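Local coordinates for protein gluconate kinase (Lactobacillus acidophilus, PDB 3LL3) that binds ATP and D-xylulose and probably transfers phosphate from ATP to a sugar or sugar acid, as FGGY-family carbohydrate kinases do, at residues Gln79-Ile84 against His129-Ile134; Gly43-Asp48 against Ser96-Asp101; Asp172-Ala177 against Gly236-Tyr241; Lys136-Lys141 against Asp195-Lys200. All coordinates share one frame; numbering follows the deposited sequence.

Contact 1 (Gln79-Ile84 against His129-Ile134). With XUL (D-xylulose), chain E; DXP (1-deoxy-D-xylulose-5-phosphate), chain D.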
loop_
_atom_site.group_PDB
_atom_site.type_symbol
_atom_site.label_atom_id
_atom_site.label_comp_id
_atom_site.label_asym_id
_atom_site.label_seq_id
_atom_site.Cartn_x
_atom_site.Cartn_y
_atom_site.Cartn_z
ATOM N N GLN A 79 12.991 -19.875 26.084
ATOM C CA GLN A 79 13.109 -19.548 24.675
ATOM C C GLN A 79 13.613 -20.778 23.920
ATOM O O GLN A 79 14.262 -21.641 24.499
ATOM C CB GLN A 79 14.120 -18.420 24.488
ATOM C CG GLN A 79 15.525 -18.829 24.886
ATOM C CD GLN A 79 16.501 -17.666 24.926
ATOM O OE1 GLN A 79 16.660 -16.997 25.950
ATOM N NE2 GLN A 79 17.194 -17.451 23.819
HETATM N N MSE A 80 13.304 -20.844 22.634
HETATM C CA MSE A 80 13.657 -21.981 21.795
HETATM C C MSE A 80 14.766 -21.644 20.814
HETATM O O MSE A 80 15.055 -20.476 20.585
HETATM C CB MSE A 80 12.442 -22.451 21.013
HETATM C CG MSE A 80 11.294 -22.877 21.887
HETATM SE SE MSE A 80 9.806 -23.611 20.838
HETATM C CE MSE A 80 10.601 -25.388 20.448
ATOM N N HIS A 81 15.392 -22.685 20.269
ATOM C CA HIS A 81 16.285 -22.563 19.126
ATOM C C HIS A 81 17.658 -21.981 19.471
ATOM O O HIS A 81 18.459 -21.729 18.575
ATOM C CB HIS A 81 15.639 -21.719 18.008
ATOM C CG HIS A 81 14.209 -22.070 17.718
ATOM N ND1 HIS A 81 13.797 -23.349 17.401
ATOM C CD2 HIS A 81 13.095 -21.300 17.676
ATOM C CE1 HIS A 81 12.491 -23.354 17.202
ATOM N NE2 HIS A 81 12.041 -22.122 17.357
ATOM N N SER A 82 17.939 -21.762 20.750
ATOM C CA SER A 82 19.231 -21.198 21.122
ATOM C C SER A 82 20.318 -22.274 21.019
ATOM O O SER A 82 20.043 -23.463 21.140
ATOM C CB SER A 82 19.213 -20.595 22.530
ATOM O OG SER A 82 19.222 -21.602 23.541
ATOM N N LEU A 83 21.550 -21.838 20.794
ATOM C CA LEU A 83 22.651 -22.754 20.570
ATOM C C LEU A 83 23.899 -22.251 21.276
ATOM O O LEU A 83 24.291 -21.097 21.120
ATOM C CB LEU A 83 22.917 -22.894 19.073
ATOM C CG LEU A 83 24.060 -23.847 18.719
ATOM C CD1 LEU A 83 23.755 -25.228 19.293
ATOM C CD2 LEU A 83 24.265 -23.910 17.210
ATOM N N ILE A 84 24.510 -23.135 22.055
ATOM C CA ILE A 84 25.705 -22.816 22.827
ATOM C C ILE A 84 26.686 -23.968 22.721
ATOM O O ILE A 84 26.289 -25.124 22.896
ATOM C CB ILE A 84 25.380 -22.713 24.323
ATOM C CG1 ILE A 84 24.344 -21.620 24.594
ATOM C CG2 ILE A 84 26.660 -22.514 25.146
ATOM C CD1 ILE A 84 23.816 -21.651 26.011
ATOM N N HIS A 129 14.133 -22.171 8.099
ATOM C CA HIS A 129 14.481 -20.872 8.648
ATOM C C HIS A 129 15.765 -20.956 9.450
ATOM O O HIS A 129 15.978 -21.939 10.152
ATOM C CB HIS A 129 13.347 -20.374 9.558
ATOM C CG HIS A 129 13.435 -18.912 9.871
ATOM N ND1 HIS A 129 14.219 -18.414 10.890
ATOM C CD2 HIS A 129 12.859 -17.837 9.276
ATOM C CE1 HIS A 129 14.105 -17.099 10.925
ATOM N NE2 HIS A 129 13.291 -16.721 9.952
ATOM N N PRO A 130 16.605 -19.911 9.373
ATOM C CA PRO A 130 17.924 -19.843 10.018
ATOM C C PRO A 130 17.908 -19.866 11.550
ATOM O O PRO A 130 18.970 -19.985 12.179
ATOM C CB PRO A 130 18.497 -18.510 9.505
ATOM C CG PRO A 130 17.288 -17.721 9.075
ATOM C CD PRO A 130 16.388 -18.758 8.479
HETATM N N MSE A 131 16.725 -19.780 12.145
HETATM C CA MSE A 131 16.594 -19.801 13.597
HETATM C C MSE A 131 17.024 -21.145 14.219
HETATM O O MSE A 131 17.450 -21.191 15.380
HETATM C CB MSE A 131 15.148 -19.502 13.994
HETATM C CG MSE A 131 14.156 -20.588 13.584
HETATM SE SE MSE A 131 12.247 -20.015 13.812
HETATM C CE MSE A 131 11.311 -21.585 13.140
ATOM N N ALA A 132 16.898 -22.222 13.449
ATOM C CA ALA A 132 17.190 -23.578 13.924
ATOM C C ALA A 132 18.676 -23.848 14.150
ATOM O O ALA A 132 19.518 -23.518 13.299
ATOM C CB ALA A 132 16.628 -24.619 12.955
ATOM N N PRO A 133 18.998 -24.452 15.304
ATOM C CA PRO A 133 20.312 -25.015 15.625
ATOM C C PRO A 133 20.948 -25.816 14.475
ATOM O O PRO A 133 22.125 -25.635 14.199
ATOM C CB PRO A 133 20.002 -25.914 16.824
ATOM C CG PRO A 133 18.957 -25.135 17.554
ATOM C CD PRO A 133 18.095 -24.502 16.465
ATOM N N ILE A 134 20.198 -26.666 13.787
ATOM C CA ILE A 134 20.831 -27.427 12.715
ATOM C C ILE A 134 21.496 -26.530 11.646
ATOM O O ILE A 134 22.598 -26.827 11.183
ATOM C CB ILE A 134 19.869 -28.432 12.069
ATOM C CG1 ILE A 134 20.597 -29.232 10.982
ATOM C CG2 ILE A 134 18.646 -27.735 11.525
ATOM C CD1 ILE A 134 19.764 -30.345 10.395
HETATM C C1 XUL E . 8.387 -20.869 18.882
HETATM C C2 XUL E . 9.397 -20.311 17.865
HETATM C C3 XUL E . 10.200 -19.019 18.185
HETATM C C4 XUL E . 10.171 -18.560 19.656
HETATM C C5 XUL E . 10.988 -19.459 20.604
HETATM O O1 XUL E . 7.084 -20.789 18.356
HETATM O O2 XUL E . 9.522 -20.861 16.796
HETATM O O3 XUL E . 9.683 -17.953 17.428
HETATM O O4 XUL E . 10.700 -17.255 19.699
HETATM O O5 XUL E . 11.379 -18.758 21.760
HETATM C C1 DXP D . 16.828 -8.696 7.077
HETATM C C2 DXP D . 15.851 -7.964 8.045
HETATM C C3 DXP D . 15.502 -8.697 9.365
HETATM C C4 DXP D . 14.944 -10.086 8.995
HETATM C C5 DXP D . 14.099 -10.975 9.940
HETATM O O2 DXP D . 15.146 -7.107 7.626
HETATM O O3 DXP D . 14.783 -7.890 10.212
HETATM O O4 DXP D . 14.416 -10.002 7.709
HETATM O O5 DXP D . 12.931 -11.552 9.416
HETATM P P DXP D . 12.402 -13.115 9.600
HETATM O O2P DXP D . 13.152 -14.057 8.558
HETATM O O1P DXP D . 12.447 -13.522 11.150
HETATM O O3P DXP D . 11.074 -13.241 9.135
#
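Met131 and Pro133 close on His81 where a sugar-binding loop of the FGGY kinase N-terminal domain, an actin-like ATPase fold, meets the start of helix 133-143. The run opens with His129, whose ND1 accepts from Met131 N (3.1 Å) while NE2 donates from the far edge of the ring to phosphate oxygen O2P of 1-deoxy-D-xylulose-5-phosphate. A leucine at this position would probably leave that phosphate without its imidazole donor and Met131 N without its acceptor in the turn. Met131, a selenomethionine, has CG between the backbone N and the carbonyl carbon (chi1 67°); from there the extended chain runs past His81, CG lying over one ring face with SE 4.1 Å from His81 NE2. Met80 CB sits over the opposite face, so the imidazole is sandwiched. The carbonyl oxygens of Met131 and His81 are both acceptors, and Lys136 NZ bonds to each. Ala132 is the N-cap, and after it the Pro133 ring lies along the loop backbone, CD 3.5 Å from His81 O. His81 ND1 bonds to Gly178 O, and NE2 donates to D-xylulose O2 at 2.9 Å, nearly straight (163°).

Contact 2 (Gly43-Asp48 against Ser96-Asp101). With XUL (D-xylulose), chain E.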
loop_
_atom_site.group_PDB
_atom_site.type_symbol
_atom_site.label_atom_id
_atom_site.label_comp_id
_atom_site.label_asym_id
_atom_site.label_seq_id
_atom_site.Cartn_x
_atom_site.Cartn_y
_atom_site.Cartn_z
ATOM N N GLY A 43 22.109 -8.630 11.943
ATOM C CA GLY A 43 21.720 -10.027 11.940
ATOM C C GLY A 43 22.238 -10.782 13.154
ATOM O O GLY A 43 21.779 -11.891 13.456
ATOM N N GLN A 44 23.197 -10.189 13.857
ATOM C CA GLN A 44 23.716 -10.824 15.058
ATOM C C GLN A 44 22.755 -10.676 16.234
ATOM O O GLN A 44 22.167 -9.612 16.448
ATOM C CB GLN A 44 25.106 -10.306 15.432
ATOM C CG GLN A 44 25.819 -11.254 16.397
ATOM C CD GLN A 44 27.114 -10.700 16.961
ATOM O OE1 GLN A 44 27.443 -9.529 16.776
ATOM N NE2 GLN A 44 27.851 -11.545 17.666
ATOM N N ALA A 45 22.602 -11.753 16.994
ATOM C CA ALA A 45 21.679 -11.771 18.116
ATOM C C ALA A 45 22.098 -12.834 19.122
ATOM O O ALA A 45 21.627 -13.973 19.067
ATOM C CB ALA A 45 20.258 -12.019 17.619
ATOM N N GLU A 46 23.002 -12.458 20.024
ATOM C CA GLU A 46 23.567 -13.384 21.004
ATOM C C GLU A 46 23.334 -12.846 22.405
ATOM O O GLU A 46 23.103 -11.650 22.594
ATOM C CB GLU A 46 25.076 -13.553 20.792
ATOM C CG GLU A 46 25.483 -14.055 19.415
ATOM C CD GLU A 46 26.994 -14.214 19.273
ATOM O OE1 GLU A 46 27.731 -13.891 20.229
ATOM O OE2 GLU A 46 27.446 -14.670 18.207
ATOM N N GLU A 47 23.388 -13.726 23.392
ATOM C CA GLU A 47 23.441 -13.256 24.765
ATOM C C GLU A 47 24.430 -14.088 25.558
ATOM O O GLU A 47 24.741 -15.227 25.187
ATOM C CB GLU A 47 22.049 -13.213 25.415
ATOM C CG GLU A 47 21.128 -14.351 25.033
ATOM C CD GLU A 47 19.648 -14.032 25.274
ATOM O OE1 GLU A 47 18.888 -14.971 25.596
ATOM O OE2 GLU A 47 19.241 -12.859 25.146
ATOM N N ASP A 48 24.938 -13.500 26.637
ATOM C CA ASP A 48 25.956 -14.136 27.471
ATOM C C ASP A 48 25.314 -15.106 28.468
ATOM O O ASP A 48 24.584 -14.687 29.372
ATOM C CB ASP A 48 26.769 -13.060 28.202
ATOM C CG ASP A 48 27.942 -13.634 29.001
ATOM O OD1 ASP A 48 27.971 -14.855 29.274
ATOM O OD2 ASP A 48 28.838 -12.844 29.367
ATOM N N SER A 96 25.278 -17.537 23.726
ATOM C CA SER A 96 24.037 -18.171 23.333
ATOM C C SER A 96 23.570 -17.511 22.051
ATOM O O SER A 96 23.223 -16.330 22.044
ATOM C CB SER A 96 22.982 -18.027 24.427
ATOM O OG SER A 96 21.765 -18.628 24.027
ATOM N N ILE A 97 23.581 -18.266 20.961
ATOM C CA ILE A 97 23.136 -17.754 19.672
ATOM C C ILE A 97 21.626 -17.923 19.593
ATOM O O ILE A 97 21.136 -19.037 19.414
ATOM C CB ILE A 97 23.811 -18.518 18.519
ATOM C CG1 ILE A 97 25.329 -18.509 18.697
ATOM C CG2 ILE A 97 23.433 -17.918 17.171
ATOM C CD1 ILE A 97 26.055 -19.156 17.569
ATOM N N THR A 98 20.882 -16.828 19.751
ATOM C CA THR A 98 19.421 -16.919 19.879
ATOM C C THR A 98 18.696 -17.210 18.579
ATOM O O THR A 98 19.267 -17.121 17.498
ATOM C CB THR A 98 18.814 -15.633 20.459
ATOM O OG1 THR A 98 18.835 -14.601 19.462
ATOM C CG2 THR A 98 19.597 -15.197 21.698
ATOM N N TRP A 99 17.409 -17.525 18.694
ATOM C CA TRP A 99 16.607 -17.819 17.524
ATOM C C TRP A 99 16.705 -16.680 16.506
ATOM O O TRP A 99 16.621 -16.927 15.317
ATOM C CB TRP A 99 15.144 -18.053 17.908
ATOM C CG TRP A 99 14.477 -16.801 18.343
ATOM C CD1 TRP A 99 14.428 -16.294 19.612
ATOM C CD2 TRP A 99 13.788 -15.868 17.509
ATOM N NE1 TRP A 99 13.743 -15.105 19.615
ATOM C CE2 TRP A 99 13.338 -14.822 18.338
ATOM C CE3 TRP A 99 13.498 -15.822 16.143
ATOM C CZ2 TRP A 99 12.612 -13.733 17.844
ATOM C CZ3 TRP A 99 12.784 -14.750 15.657
ATOM C CH2 TRP A 99 12.344 -13.718 16.505
ATOM N N ALA A 100 16.902 -15.446 16.973
ATOM C CA ALA A 100 16.845 -14.268 16.088
ATOM C C ALA A 100 18.124 -13.986 15.290
ATOM O O ALA A 100 18.153 -13.091 14.447
ATOM C CB ALA A 100 16.413 -13.007 16.880
ATOM N N ASP A 101 19.178 -14.746 15.556
ATOM C CA ASP A 101 20.452 -14.556 14.870
ATOM C C ASP A 101 20.329 -15.105 13.462
ATOM O O ASP A 101 19.896 -16.233 13.281
ATOM C CB ASP A 101 21.557 -15.302 15.612
ATOM C CG ASP A 101 22.939 -14.850 15.201
ATOM O OD1 ASP A 101 23.612 -14.190 16.018
ATOM O OD2 ASP A 101 23.341 -15.136 14.059
HETATM C C1 XUL E . 8.387 -20.869 18.882
HETATM C C2 XUL E . 9.397 -20.311 17.865
HETATM C C3 XUL E . 10.200 -19.019 18.185
HETATM C C4 XUL E . 10.171 -18.560 19.656
HETATM C C5 XUL E . 10.988 -19.459 20.604
HETATM O O1 XUL E . 7.084 -20.789 18.356
HETATM O O2 XUL E . 9.522 -20.861 16.796
HETATM O O3 XUL E . 9.683 -17.953 17.428
HETATM O O4 XUL E . 10.700 -17.255 19.699
HETATM O O5 XUL E . 11.379 -18.758 21.760
HETATM O O HOH W 1 26.227 -14.446 15.931
HETATM O O HOH W 2 19.745 -17.278 24.888
#
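Ala45 O is held by two groups of one residue: Thr98 N donates to it at 3.0 Å, nearly in line with the C=O bond, and Thr98 OG1 from above the carbonyl plane at 2.9 Å. With OG1 placed between its backbone N and carbonyl carbon (chi1 74°), the same hydroxyl also accepts from Ala100 N, making an ST turn. Asp101 answers from the far end of the type I turn that runs from Thr98 to Asp101: its OD1 takes the Ala45 N-H at 2.8 Å, met from well above the carboxylate plane. A water donates to both that OD1 and Glu46 OE2, which would probably ease the approach of the two like charges; Glu46 OE1 turns to Asn95. Between the strands, Glu47 and Ser96 form an antiparallel hydrogen-bonded pair through N and O of each, and a second water joins Glu47 OE1 to Ser96 OG. Glu47 crosses Thr98 at about a right angle, its CD 3.8 Å from the CG2 methyl. The Trp99 side chain leaves the backbone away from segment 43-48, and its ring has Ala100 CB over one face and D-xylulose O4 over the other. The two-stranded antiparallel ribbon and its turn thus present an aromatic wall to the sugar pocket of this FGGY kinase.

Contact 3 (Asp172-Ala177 against Gly236-Tyr241). With XUL (D-xylulose), chain E.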
loop_
_atom_site.group_PDB
_atom_site.type_symbol
_atom_site.label_atom_id
_atom_site.label_comp_id
_atom_site.label_asym_id
_atom_site.label_seq_id
_atom_site.Cartn_x
_atom_site.Cartn_y
_atom_site.Cartn_z
ATOM N N ASP A 172 14.593 -31.587 27.262
ATOM C CA ASP A 172 13.312 -32.269 27.185
ATOM C C ASP A 172 12.927 -32.388 25.720
ATOM O O ASP A 172 13.462 -31.683 24.872
ATOM C CB ASP A 172 12.212 -31.512 27.941
ATOM C CG ASP A 172 11.836 -30.210 27.250
ATOM O OD1 ASP A 172 10.760 -30.143 26.611
ATOM O OD2 ASP A 172 12.634 -29.250 27.339
ATOM N N THR A 173 11.998 -33.285 25.439
ATOM C CA THR A 173 11.510 -33.510 24.092
ATOM C C THR A 173 11.088 -32.207 23.374
ATOM O O THR A 173 11.397 -32.037 22.214
ATOM C CB THR A 173 10.308 -34.466 24.109
ATOM O OG1 THR A 173 10.662 -35.681 24.790
ATOM C CG2 THR A 173 9.859 -34.773 22.707
ATOM N N THR A 174 10.369 -31.303 24.052
ATOM C CA THR A 174 9.838 -30.114 23.356
ATOM C C THR A 174 10.966 -29.171 22.960
ATOM O O THR A 174 10.851 -28.406 22.000
ATOM C CB THR A 174 8.813 -29.304 24.210
ATOM O OG1 THR A 174 9.519 -28.516 25.172
ATOM C CG2 THR A 174 7.834 -30.218 24.919
HETATM N N MSE A 175 12.064 -29.223 23.705
HETATM C CA MSE A 175 13.207 -28.370 23.403
HETATM C C MSE A 175 14.077 -29.000 22.298
HETATM O O MSE A 175 14.606 -28.298 21.446
HETATM C CB MSE A 175 14.023 -28.097 24.667
HETATM C CG MSE A 175 15.088 -27.047 24.484
HETATM SE SE MSE A 175 14.422 -25.251 24.077
HETATM C CE MSE A 175 13.409 -24.929 25.735
ATOM N N ALA A 176 14.213 -30.322 22.322
ATOM C CA ALA A 176 14.887 -31.040 21.244
ATOM C C ALA A 176 14.109 -30.788 19.942
ATOM O O ALA A 176 14.692 -30.719 18.854
ATOM C CB ALA A 176 14.947 -32.527 21.560
ATOM N N ALA A 177 12.787 -30.616 20.083
ATOM C CA ALA A 177 11.914 -30.350 18.952
ATOM C C ALA A 177 12.244 -29.032 18.250
ATOM O O ALA A 177 11.914 -28.868 17.081
ATOM C CB ALA A 177 10.423 -30.402 19.374
ATOM N N GLY A 236 11.341 -29.293 32.746
ATOM C CA GLY A 236 10.625 -28.220 32.065
ATOM C C GLY A 236 10.510 -28.395 30.563
ATOM O O GLY A 236 10.722 -29.489 30.055
ATOM N N ALA A 237 10.172 -27.314 29.852
ATOM C CA ALA A 237 9.842 -27.390 28.437
ATOM C C ALA A 237 9.984 -26.039 27.746
ATOM O O ALA A 237 10.430 -25.064 28.344
ATOM C CB ALA A 237 8.435 -27.923 28.246
ATOM N N SER A 238 9.610 -26.001 26.476
ATOM C CA SER A 238 9.753 -24.797 25.660
ATOM C C SER A 238 8.636 -23.778 25.955
ATOM O O SER A 238 7.541 -24.153 26.388
ATOM C CB SER A 238 9.691 -25.190 24.192
ATOM O OG SER A 238 8.399 -25.670 23.858
ATOM N N ASP A 239 8.900 -22.501 25.683
ATOM C CA ASP A 239 7.897 -21.461 25.897
ATOM C C ASP A 239 6.678 -21.686 24.992
ATOM O O ASP A 239 5.540 -21.464 25.397
ATOM C CB ASP A 239 8.511 -20.078 25.657
ATOM C CG ASP A 239 9.190 -19.950 24.293
ATOM O OD1 ASP A 239 9.146 -20.909 23.491
ATOM O OD2 ASP A 239 9.783 -18.884 24.009
ATOM N N GLY A 240 6.922 -22.158 23.774
ATOM C CA GLY A 240 5.852 -22.456 22.835
ATOM C C GLY A 240 4.871 -23.506 23.327
ATOM O O GLY A 240 3.653 -23.315 23.265
ATOM N N TYR A 241 5.400 -24.623 23.813
ATOM C CA TYR A 241 4.571 -25.699 24.332
ATOM C C TYR A 241 3.873 -25.286 25.614
ATOM O O TYR A 241 2.670 -25.480 25.761
ATOM C CB TYR A 241 5.428 -26.927 24.617
ATOM C CG TYR A 241 4.655 -28.030 25.299
ATOM C CD1 TYR A 241 3.718 -28.787 24.602
ATOM C CD2 TYR A 241 4.845 -28.295 26.641
ATOM C CE1 TYR A 241 3.008 -29.802 25.235
ATOM C CE2 TYR A 241 4.142 -29.298 27.279
ATOM C CZ TYR A 241 3.229 -30.050 26.572
ATOM O OH TYR A 241 2.542 -31.037 27.236
HETATM C C1 XUL E . 8.387 -20.869 18.882
HETATM C C2 XUL E . 9.397 -20.311 17.865
HETATM C C3 XUL E . 10.200 -19.019 18.185
HETATM C C4 XUL E . 10.171 -18.560 19.656
HETATM C C5 XUL E . 10.988 -19.459 20.604
HETATM O O1 XUL E . 7.084 -20.789 18.356
HETATM O O2 XUL E . 9.522 -20.861 16.796
HETATM O O3 XUL E . 9.683 -17.953 17.428
HETATM O O4 XUL E . 10.700 -17.255 19.699
HETATM O O5 XUL E . 11.379 -18.758 21.760
HETATM O O HOH W 3 8.177 -27.227 21.513
#
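Thr174 and Ser238 face each other where two helix N-termini meet, with Asp172 and Ser238 as the N-caps, at the end of strand 232-238 in the actin-like core of the N-terminal domain. The Thr174 side chain is set with OG1 between its backbone N and carbonyl carbon (chi1 78°), which points the hydroxyl at Ser238 N and the methyl at Tyr241. OG1 accepts from Ser238 N at 2.8 Å and donates its own hydrogen to the syn lone pair of Asp172 OD1. Asp172 OD1 also caps Thr174 N and Met175 N, both weakly, while OD2 makes a salt bridge with Lys158. On the other branch, CG2 stands over one face of the Tyr241 ring, 4.2 Å from its centroid, the two side chains crossing at about a right angle in a CH-pi contact. A valine in place of Thr174 would probably leave Ser238 N, buried at the end of the strand, without its acceptor. Met175 folds back at chi2 and chi3, bringing CE to 3.7 Å from Ser238 CA. Ser238 OG caps its helix by accepting from Tyr241 N, and a water links it to Thr174 O. Past the cap, Asp239 belongs to the sugar pocket, where its OD2 accepts from D-xylulose O5 at 2.8 Å.

Contact 4 (Lys136-Lys141 against Asp195-Lys200)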
loop_
_atom_site.group_PDB
_atom_site.type_symbol
_atom_site.label_atom_id
_atom_site.label_comp_id
_atom_site.label_asym_id
_atom_site.label_seq_id
_atom_site.Cartn_x
_atom_site.Cartn_y
_atom_site.Cartn_z
ATOM N N LYS A 136 22.458 -23.358 12.093
ATOM C CA LYS A 136 23.542 -22.649 12.757
ATOM C C LYS A 136 24.790 -23.527 12.880
ATOM O O LYS A 136 25.908 -23.027 12.763
ATOM C CB LYS A 136 23.100 -22.169 14.140
ATOM C CG LYS A 136 21.991 -21.107 14.077
ATOM C CD LYS A 136 21.500 -20.727 15.466
ATOM C CE LYS A 136 20.339 -19.730 15.407
ATOM N NZ LYS A 136 19.590 -19.780 16.700
ATOM N N LEU A 137 24.591 -24.821 13.139
ATOM C CA LEU A 137 25.695 -25.771 13.276
ATOM C C LEU A 137 26.390 -25.988 11.933
ATOM O O LEU A 137 27.614 -26.031 11.864
ATOM C CB LEU A 137 25.196 -27.113 13.816
ATOM C CG LEU A 137 24.790 -27.142 15.282
ATOM C CD1 LEU A 137 24.015 -28.421 15.594
ATOM C CD2 LEU A 137 26.035 -27.016 16.168
ATOM N N LEU A 138 25.590 -26.115 10.875
ATOM C CA LEU A 138 26.101 -26.212 9.524
ATOM C C LEU A 138 26.925 -24.976 9.158
ATOM O O LEU A 138 28.000 -25.095 8.552
ATOM C CB LEU A 138 24.950 -26.384 8.543
ATOM C CG LEU A 138 24.269 -27.749 8.565
ATOM C CD1 LEU A 138 23.076 -27.739 7.642
ATOM C CD2 LEU A 138 25.261 -28.825 8.140
ATOM N N TRP A 139 26.423 -23.796 9.522
ATOM C CA TRP A 139 27.160 -22.557 9.281
ATOM C C TRP A 139 28.466 -22.537 10.073
ATOM O O TRP A 139 29.523 -22.201 9.536
ATOM C CB TRP A 139 26.327 -21.337 9.660
ATOM C CG TRP A 139 27.011 -20.039 9.308
ATOM C CD1 TRP A 139 27.046 -19.434 8.079
ATOM C CD2 TRP A 139 27.749 -19.188 10.194
ATOM N NE1 TRP A 139 27.764 -18.259 8.151
ATOM C CE2 TRP A 139 28.200 -18.084 9.437
ATOM C CE3 TRP A 139 28.056 -19.241 11.553
ATOM C CZ2 TRP A 139 28.954 -17.054 9.995
ATOM C CZ3 TRP A 139 28.813 -18.217 12.107
ATOM C CH2 TRP A 139 29.251 -17.138 11.329
ATOM N N LEU A 140 28.393 -22.887 11.352
ATOM C CA LEU A 140 29.589 -22.913 12.198
ATOM C C LEU A 140 30.650 -23.876 11.657
ATOM O O LEU A 140 31.841 -23.558 11.627
ATOM C CB LEU A 140 29.230 -23.294 13.631
ATOM C CG LEU A 140 28.481 -22.229 14.445
ATOM C CD1 LEU A 140 27.852 -22.829 15.685
ATOM C CD2 LEU A 140 29.419 -21.097 14.820
ATOM N N LYS A 141 30.205 -25.050 11.225
ATOM C CA LYS A 141 31.095 -26.080 10.680
ATOM C C LYS A 141 31.823 -25.624 9.408
ATOM O O LYS A 141 32.928 -26.082 9.119
ATOM C CB LYS A 141 30.277 -27.348 10.408
ATOM C CG LYS A 141 30.950 -28.436 9.557
ATOM C CD LYS A 141 30.127 -29.728 9.641
ATOM C CE LYS A 141 29.982 -30.392 8.285
ATOM N NZ LYS A 141 29.724 -29.391 7.221
ATOM N N ASP A 195 24.902 -37.355 10.813
ATOM C CA ASP A 195 26.034 -37.698 9.944
ATOM C C ASP A 195 26.442 -36.531 9.043
ATOM O O ASP A 195 27.633 -36.258 8.870
ATOM C CB ASP A 195 25.741 -38.967 9.157
ATOM C CG ASP A 195 25.772 -40.211 10.044
ATOM O OD1 ASP A 195 26.301 -40.130 11.174
ATOM O OD2 ASP A 195 25.250 -41.261 9.632
ATOM N N ILE A 196 25.452 -35.814 8.519
ATOM C CA ILE A 196 25.699 -34.628 7.698
ATOM C C ILE A 196 26.340 -33.507 8.532
ATOM O O ILE A 196 27.218 -32.782 8.054
ATOM C CB ILE A 196 24.401 -34.127 7.038
ATOM C CG1 ILE A 196 23.898 -35.154 6.018
ATOM C CG2 ILE A 196 24.627 -32.782 6.355
ATOM C CD1 ILE A 196 22.438 -34.984 5.654
ATOM N N LEU A 197 25.904 -33.393 9.783
ATOM C CA LEU A 197 26.430 -32.408 10.724
ATOM C C LEU A 197 27.837 -32.743 11.202
ATOM O O LEU A 197 28.590 -31.852 11.607
ATOM C CB LEU A 197 25.513 -32.329 11.942
ATOM C CG LEU A 197 24.471 -31.219 12.032
ATOM C CD1 LEU A 197 24.374 -30.482 10.760
ATOM C CD2 LEU A 197 23.127 -31.793 12.455
ATOM N N LYS A 198 28.174 -34.031 11.168
ATOM C CA LYS A 198 29.422 -34.522 11.735
ATOM C C LYS A 198 29.409 -34.313 13.247
ATOM O O LYS A 198 30.421 -33.963 13.882
ATOM C CB LYS A 198 30.611 -33.863 11.043
ATOM C CG LYS A 198 30.597 -34.139 9.531
ATOM C CD LYS A 198 31.592 -33.273 8.797
ATOM C CE LYS A 198 31.600 -33.572 7.303
ATOM N NZ LYS A 198 32.700 -32.807 6.678
ATOM N N ILE A 199 28.222 -34.533 13.805
ATOM C CA ILE A 199 27.996 -34.452 15.240
ATOM C C ILE A 199 27.643 -35.852 15.723
ATOM O O ILE A 199 26.931 -36.592 15.034
ATOM C CB ILE A 199 26.813 -33.503 15.551
ATOM C CG1 ILE A 199 27.163 -32.062 15.168
ATOM C CG2 ILE A 199 26.390 -33.600 16.999
ATOM C CD1 ILE A 199 28.475 -31.585 15.733
ATOM N N LYS A 200 28.148 -36.218 16.895
ATOM C CA LYS A 200 27.781 -37.478 17.514
ATOM C C LYS A 200 26.708 -37.247 18.573
ATOM O O LYS A 200 26.657 -36.192 19.216
ATOM C CB LYS A 200 29.004 -38.139 18.147
ATOM C CG LYS A 200 30.103 -38.454 17.146
ATOM C CD LYS A 200 29.587 -39.378 16.054
ATOM C CE LYS A 200 29.766 -40.851 16.424
ATOM N NZ LYS A 200 29.124 -41.743 15.405
#
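Leu138 and Leu197 meet at about a right angle, CD2 of the first pressed to within 3.2 Å of CD1 of the second, tighter than ordinary methyl contact. Leu197 has chi1 of -98° and chi2 of 9°, off the usual staggered positions, so the closeness of this pair is doubtful in detail. Leu138 is regular, CG beside the backbone N, and its CD2 also reaches Ile196 CG2. One turn further on, Lys141 leaves the helix with CG opposite the backbone N (chi1 167°), then bends at chi3 and chi4. That lays CD against Leu197 O at 3.3 Å and CE beside CD of the extended Lys198, which it crosses. The two ammonium nitrogens, Lys141 NZ and Lys198 NZ, end 4.6 Å apart, which would probably be mildly unfavourable. Helix 133-143 therefore packs at the protein surface against the C-terminal end of helix 191-197, finished by a Schellman motif with Lys198, at positive phi, as its C-prime residue.

Overall arrangement
Contacts 1, 2 and 3 are buried and all reach D-xylulose, through different chemistry: imidazole and backbone N-H donors in contact 1, an indole face in contact 2, a carboxylate acceptor in contact 3. Contact 4 lies at the surface, its centre about 25 Å from that of the chain, and is made of aliphatic chains and lysine stems. Contacts 1 and 4 share helix 133-143, and Lys136, on the contact 4 segment, links three of them: its NZ bonds to carbonyl oxygens of contacts 1 and 2. Contacts 1 and 2 also join through Leu83 O and Ile97 N. Polar networks dominate contacts 2 and 3, whose centres are about 19 Å apart, whereas side-chain packing dominates between the paired segments of contacts 1 and 4.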